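Local coordinates for uncharacterized protein (Leptospirillum rubarum, PDB 3OMD) that is of unknown function and belongs to the DUF5069 family, folding as a single chain of helices and loops without strands, at residues Asp24-Lys27 and Arg28-Lys32; Val134-Leu137 and Asp138-Glu141. One frame throughout, in Å; residues are numbered along the deposited sequence.

Contact 1: Asp24-Lys27 and Arg28-Lys32; sequences DHLK and RVIDK
H25 touches R28 and V29, the residues three and four places on. H25 O accepts the N-H of V29 at 2.8 Å. The ring of H25 reaches the side chains of V29 and R28. CG of H25 is anti to the backbone N (chi1 -154°), which brings the imidazole beside V29. There CD2 of H25 is 3.7 Å from CB of V29, and the two side chains cross at about a right angle. CE1 of H25 meets the methylene CD of R28 at 4.1 Å; the imidazole and guanidinium planes are 51° apart. Both ring nitrogens are used elsewhere: ND1 bonds to Y102 OH and NE2 to D51. With an alanine here, Y102 OH and D51 OD1 would probably each lose their bond to the ring, and a gap would open beside V29. H25 is the N-cap residue of helix 26-38, and the bonds that follow are the i to i+4 bonds of its first turns. At L26, the backbone O accepts from I30 N at 2.9 Å. CD1 of L26 packs on CD1 of I30 at 4.0 Å, the side chains oblique to each other. CG1 of I30 also sits 3.2 Å from L26 O. F65 of helix 62-69 packs on both L26 and I30. At K27, the backbone O takes the N-H of D31 at 3.1 Å. CG of K27 is anti to its carbonyl carbon (chi1 -75°), and the extended chain carries NZ away from R28-K32 to a salt bridge with D18. The carboxylate of D31 is paired with R14.

Contact 2: Val134-Leu137 and Asp138-Glu141; sequences VKLL and DLEE
L136 and L139 meet through one methyl each: CD1 of L136 is 4.0 Å from CD2 of L139. The two side chains cross at a slant. In both, CG is anti to the backbone N (chi1 -173° in L136 and 177° in L139). This brings the ends of the two side chains together. Four backbone bonds join the segments in the i to i+4 pattern of an alpha-helix. D138 N gives to V134 O at 3.2 Å, the longest of the four. L139 N gives to K135 O and E140 N to L136 O, both at 2.9 Å. E141 N gives to L137 O, with a more bent N-H...O angle of 141°. E141 is the first residue to leave helical torsions, and this bond lies at the C-terminal end of helix 133-140. The aliphatic part of E141 also lies near the same carbonyl, with CB of E141 3.3 Å from L137 O. One water links side chain and backbone. It donates to V134 O at 2.8 Å and to D138 OD2 at 2.7 Å, so V134 O has two donors, the water and D138 N. The carboxylates of D138 and E141 have further partners beyond these two segments. D138 OD1 binds S15 OG and R143, while E141 OE1 pairs with R143 and OE2 bonds to Y44 OH. R143 thus joins two acidic residues of the helix end. L136 packs on F116, V119 and R120 of helix 110-123, and E140 touches L123 of that helix; V134 and D138 instead rest on P16 in a loop.

Contact 1 comes first along the chain, at the start of helix 26-38. Contact 2 follows near the C-terminus, in helix 133-140. Their centres are about 14 Å apart, and contact 1 lies nearer the centre of the chain. They touch directly: R28 NH1 forms a salt bridge with E141 OE1 at 2.8 Å, and R28 NH2 packs against CD2 of L137 at 3.6 Å. R28 thus ties the first turns of the early helix to the end of the late one. P16 touches R28 of contact 1 and V134 and D138 of contact 2. Both contacts belong to the one DUF5069 domain, and the salt bridge joins distant parts of its sequence.

Contact 1: Asp24-Lys27 and Arg28-Lys32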
ATOM      1  N   ASP A  24       3.663   7.025  -3.016  1.00 11.90           N
ATOM      2  CA  ASP A  24       2.447   6.292  -2.576  1.00 10.54           C
ATOM      3  C   ASP A  24       2.855   4.855  -2.205  1.00 10.72           C
ATOM      4  O   ASP A  24       3.961   4.388  -2.525  1.00 11.49           O
ATOM      5  CB  ASP A  24       1.486   6.172  -3.762  1.00 10.59           C
ATOM      6  CG  ASP A  24       0.825   7.456  -4.128  1.00 11.30           C
ATOM      7  OD1 ASP A  24       0.842   8.454  -3.351  1.00 13.09           O
ATOM      8  OD2 ASP A  24       0.225   7.525  -5.251  1.00 11.68           O
ATOM      9  N   HIS A  25       1.935   4.175  -1.525  1.00 10.54           N
ATOM     10  CA  HIS A  25       2.023   2.764  -1.110  1.00 10.17           C
ATOM     11  C   HIS A  25       3.064   2.462  -0.035  1.00  9.79           C
ATOM     12  O   HIS A  25       2.885   1.501   0.730  1.00 10.65           O
ATOM     13  CB  HIS A  25       2.242   1.798  -2.304  1.00 10.39           C
ATOM     14  CG  HIS A  25       1.721   0.430  -2.018  1.00 10.85           C
ATOM     15  ND1 HIS A  25       0.375   0.196  -1.826  1.00 11.15           N
ATOM     16  CD2 HIS A  25       2.357  -0.747  -1.761  1.00 12.50           C
ATOM     17  CE1 HIS A  25       0.203  -1.074  -1.503  1.00 11.75           C
ATOM     18  NE2 HIS A  25       1.387  -1.666  -1.457  1.00 12.58           N
ATOM     19  N   LEU A  26       4.158   3.244   0.019  1.00 10.09           N
ATOM     20  CA  LEU A  26       5.291   2.866   0.910  1.00 10.62           C
ATOM     21  C   LEU A  26       4.856   2.785   2.391  1.00 11.34           C
ATOM     22  O   LEU A  26       5.158   1.787   3.080  1.00 11.43           O
ATOM     23  CB  LEU A  26       6.461   3.835   0.700  1.00 11.58           C
ATOM     24  CG  LEU A  26       7.645   3.593   1.650  1.00 11.19           C
ATOM     25  CD1 LEU A  26       8.175   2.154   1.591  1.00 12.40           C
ATOM     26  CD2 LEU A  26       8.762   4.634   1.308  1.00 13.08           C
ATOM     27  N   LYS A  27       4.146   3.804   2.905  1.00 11.29           N
ATOM     28  CA  LYS A  27       3.697   3.702   4.323  1.00 11.43           C
ATOM     29  C   LYS A  27       2.808   2.467   4.513  1.00 11.62           C
ATOM     30  O   LYS A  27       2.923   1.771   5.522  1.00 12.45           O
ATOM     31  CB  LYS A  27       2.920   4.956   4.728  1.00 11.86           C
ATOM     32  CG  LYS A  27       3.836   6.180   4.954  1.00 12.35           C
ATOM     33  CD  LYS A  27       3.015   7.315   5.545  1.00 13.47           C
ATOM     34  CE  LYS A  27       3.901   8.527   5.811  1.00 14.78           C
ATOM     35  NZ  LYS A  27       3.115   9.634   6.479  1.00 17.06           N
ATOM     36  N   ARG A  28       1.876   2.258   3.566  1.00 10.79           N
ATOM     37  CA  ARG A  28       0.918   1.173   3.673  1.00 10.62           C
ATOM     38  C   ARG A  28       1.637  -0.186   3.713  1.00 11.33           C
ATOM     39  O   ARG A  28       1.302  -1.065   4.523  1.00 12.29           O
ATOM     40  CB  ARG A  28      -0.028   1.234   2.464  1.00 11.43           C
ATOM     41  CG  ARG A  28      -1.147   0.166   2.505  1.00 12.45           C
ATOM     42  CD  ARG A  28      -2.140   0.482   1.423  1.00 11.86           C
ATOM     43  NE  ARG A  28      -3.320  -0.383   1.511  1.00 11.89           N
ATOM     44  CZ  ARG A  28      -4.359  -0.150   2.310  1.00 12.16           C
ATOM     45  NH1 ARG A  28      -4.409   0.948   3.060  1.00 12.20           N
ATOM     46  NH2 ARG A  28      -5.382  -1.014   2.320  1.00 12.49           N
ATOM     47  N   VAL A  29       2.613  -0.367   2.827  1.00 10.68           N
ATOM     48  CA  VAL A  29       3.321  -1.642   2.805  1.00 11.64           C
ATOM     49  C   VAL A  29       4.314  -1.798   3.947  1.00 11.83           C
ATOM     50  O   VAL A  29       4.588  -2.935   4.337  1.00 12.55           O
ATOM     51  CB  VAL A  29       3.935  -1.913   1.398  1.00 10.77           C
ATOM     52  CG1 VAL A  29       5.209  -1.087   1.139  1.00 11.79           C
ATOM     53  CG2 VAL A  29       4.214  -3.389   1.223  1.00 13.15           C
ATOM     54  N   ILE A  30       4.877  -0.696   4.457  1.00 11.37           N
ATOM     55  CA  ILE A  30       5.568  -0.805   5.757  1.00 12.02           C
ATOM     56  C   ILE A  30       4.655  -1.447   6.804  1.00 12.37           C
ATOM     57  O   ILE A  30       5.044  -2.393   7.506  1.00 12.83           O
ATOM     58  CB  ILE A  30       6.092   0.569   6.210  1.00 12.05           C
ATOM     59  CG1 ILE A  30       7.274   0.984   5.306  1.00 12.16           C
ATOM     60  CG2 ILE A  30       6.541   0.548   7.712  1.00 14.24           C
ATOM     61  CD1 ILE A  30       7.631   2.514   5.514  1.00 13.64           C
ATOM     62  N   ASP A  31       3.433  -0.933   6.893  1.00 12.76           N
ATOM     63  CA  ASP A  31       2.512  -1.436   7.919  1.00 12.97           C
ATOM     64  C   ASP A  31       2.182  -2.897   7.676  1.00 13.16           C
ATOM     65  O   ASP A  31       2.149  -3.693   8.612  1.00 13.22           O
ATOM     66  CB  ASP A  31       1.230  -0.616   7.906  1.00 13.04           C
ATOM     67  CG  ASP A  31       1.436   0.811   8.384  1.00 14.25           C
ATOM     68  OD1 ASP A  31       2.494   1.142   8.983  1.00 16.18           O
ATOM     69  OD2 ASP A  31       0.526   1.655   8.153  1.00 15.23           O
ATOM     70  N   LYS A  32       1.940  -3.239   6.414  1.00 12.54           N
ATOM     71  CA  LYS A  32       1.605  -4.632   6.088  1.00 11.96           C
ATOM     72  C   LYS A  32       2.807  -5.547   6.340  1.00 12.47           C
ATOM     73  O   LYS A  32       2.620  -6.684   6.805  1.00 13.64           O
ATOM     74  CB  LYS A  32       1.151  -4.770   4.621  1.00 11.72           C
ATOM     75  CG  LYS A  32      -0.224  -4.071   4.396  1.00 12.82           C
ATOM     76  CD  LYS A  32      -0.620  -3.946   2.917  1.00 15.19           C
ATOM     77  CE  LYS A  32      -0.766  -5.297   2.335  1.00 14.38           C
ATOM     78  NZ  LYS A  32      -0.985  -5.169   0.816  1.00 13.47           N
TER

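Contact 2: Val134-Leu137 and Asp138-Glu141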
ATOM      1  N   VAL A 134      -7.449   2.649  -5.303  1.00 12.80           N
ATOM      2  CA  VAL A 134      -6.861   3.245  -4.084  1.00 14.21           C
ATOM      3  C   VAL A 134      -7.891   4.110  -3.349  1.00 13.46           C
ATOM      4  O   VAL A 134      -7.836   4.237  -2.114  1.00 14.32           O
ATOM      5  CB  VAL A 134      -5.542   3.981  -4.347  1.00 15.01           C
ATOM      6  CG1 VAL A 134      -4.510   2.988  -4.894  1.00 19.41           C
ATOM      7  CG2 VAL A 134      -5.714   5.216  -5.209  1.00 17.45           C
ATOM      8  N   LYS A 135      -8.834   4.696  -4.079  1.00 13.96           N
ATOM      9  CA  LYS A 135      -9.882   5.488  -3.405  1.00 14.73           C
ATOM     10  C   LYS A 135     -10.868   4.569  -2.720  1.00 15.12           C
ATOM     11  O   LYS A 135     -11.375   4.882  -1.628  1.00 15.24           O
ATOM     12  CB  LYS A 135     -10.596   6.429  -4.375  1.00 16.61           C
ATOM     13  CG  LYS A 135      -9.830   7.720  -4.633  1.00 22.89           C
ATOM     14  CD  LYS A 135     -10.752   8.812  -5.185  1.00 29.83           C
ATOM     15  CE  LYS A 135     -10.046  10.151  -5.379  1.00 35.36           C
ATOM     16  NZ  LYS A 135      -9.435  10.728  -4.134  1.00 38.02           N
ATOM     17  N   LEU A 136     -11.142   3.418  -3.327  1.00 14.53           N
ATOM     18  CA  LEU A 136     -12.026   2.445  -2.676  1.00 14.62           C
ATOM     19  C   LEU A 136     -11.415   1.968  -1.336  1.00 14.66           C
ATOM     20  O   LEU A 136     -12.125   1.819  -0.337  1.00 14.79           O
ATOM     21  CB  LEU A 136     -12.306   1.261  -3.619  1.00 14.78           C
ATOM     22  CG  LEU A 136     -13.352   0.274  -3.089  1.00 15.21           C
ATOM     23  CD1 LEU A 136     -14.705   0.984  -2.932  1.00 19.66           C
ATOM     24  CD2 LEU A 136     -13.461  -0.892  -4.090  1.00 18.19           C
ATOM     25  N   LEU A 137     -10.100   1.714  -1.324  1.00 13.40           N
ATOM     26  CA  LEU A 137      -9.436   1.329  -0.071  1.00 13.37           C
ATOM     27  C   LEU A 137      -9.624   2.413   0.999  1.00 14.26           C
ATOM     28  O   LEU A 137      -9.907   2.084   2.156  1.00 15.06           O
ATOM     29  CB  LEU A 137      -7.948   1.079  -0.316  1.00 12.63           C
ATOM     30  CG  LEU A 137      -7.626  -0.211  -1.083  1.00 12.85           C
ATOM     31  CD1 LEU A 137      -6.163  -0.232  -1.487  1.00 14.98           C
ATOM     32  CD2 LEU A 137      -7.934  -1.435  -0.221  1.00 15.77           C
ATOM     33  N   ASP A 138      -9.406   3.687   0.660  1.00 13.87           N
ATOM     34  CA  ASP A 138      -9.605   4.745   1.663  1.00 14.84           C
ATOM     35  C   ASP A 138     -11.051   4.767   2.140  1.00 15.75           C
ATOM     36  O   ASP A 138     -11.310   5.046   3.315  1.00 16.14           O
ATOM     37  CB  ASP A 138      -9.223   6.117   1.096  1.00 16.22           C
ATOM     38  CG  ASP A 138      -7.768   6.451   1.277  1.00 18.10           C
ATOM     39  OD1 ASP A 138      -7.061   5.782   2.058  1.00 17.10           O
ATOM     40  OD2 ASP A 138      -7.359   7.436   0.633  1.00 20.52           O
ATOM     41  N   LEU A 139     -12.000   4.530   1.225  1.00 15.08           N
ATOM     42  CA  LEU A 139     -13.419   4.540   1.621  1.00 16.55           C
ATOM     43  C   LEU A 139     -13.675   3.421   2.629  1.00 16.44           C
ATOM     44  O   LEU A 139     -14.314   3.671   3.680  1.00 18.49           O
ATOM     45  CB  LEU A 139     -14.300   4.355   0.370  1.00 16.83           C
ATOM     46  CG  LEU A 139     -15.808   4.268   0.607  1.00 18.19           C
ATOM     47  CD1 LEU A 139     -16.292   5.639   1.012  1.00 22.04           C
ATOM     48  CD2 LEU A 139     -16.499   3.814  -0.684  1.00 21.56           C
ATOM     49  N   GLU A 140     -13.187   2.209   2.324  1.00 16.49           N
ATOM     50  CA  GLU A 140     -13.414   1.068   3.220  1.00 17.65           C
ATOM     51  C   GLU A 140     -12.740   1.316   4.579  1.00 17.69           C
ATOM     52  O   GLU A 140     -13.234   0.838   5.632  1.00 19.69           O
ATOM     53  CB  GLU A 140     -12.918  -0.238   2.593  1.00 18.47           C
ATOM     54  CG  GLU A 140     -13.087  -1.451   3.534  1.00 22.80           C
ATOM     55  CD  GLU A 140     -13.481  -2.794   2.873  1.00 26.44           C
ATOM     56  OE1 GLU A 140     -13.714  -2.877   1.647  1.00 26.39           O
ATOM     57  OE2 GLU A 140     -13.583  -3.802   3.636  1.00 31.51           O
ATOM     58  N   GLU A 141     -11.610   2.038   4.557  1.00 16.36           N
ATOM     59  CA  GLU A 141     -10.824   2.273   5.769  1.00 16.17           C
ATOM     60  C   GLU A 141     -11.206   3.608   6.446  1.00 18.37           C
ATOM     61  O   GLU A 141     -10.469   4.175   7.261  1.00 19.21           O
ATOM     62  CB  GLU A 141      -9.334   2.210   5.446  1.00 15.46           C
ATOM     63  CG  GLU A 141      -8.940   0.752   5.094  1.00 14.03           C
ATOM     64  CD  GLU A 141      -7.541   0.568   4.647  1.00 14.76           C
ATOM     65  OE1 GLU A 141      -6.798   1.554   4.385  1.00 14.48           O
ATOM     66  OE2 GLU A 141      -7.193  -0.626   4.489  1.00 15.60           O
TER
HETATM   67  O   HOH W   1      -6.164   6.441  -1.607  1.00 24.75           O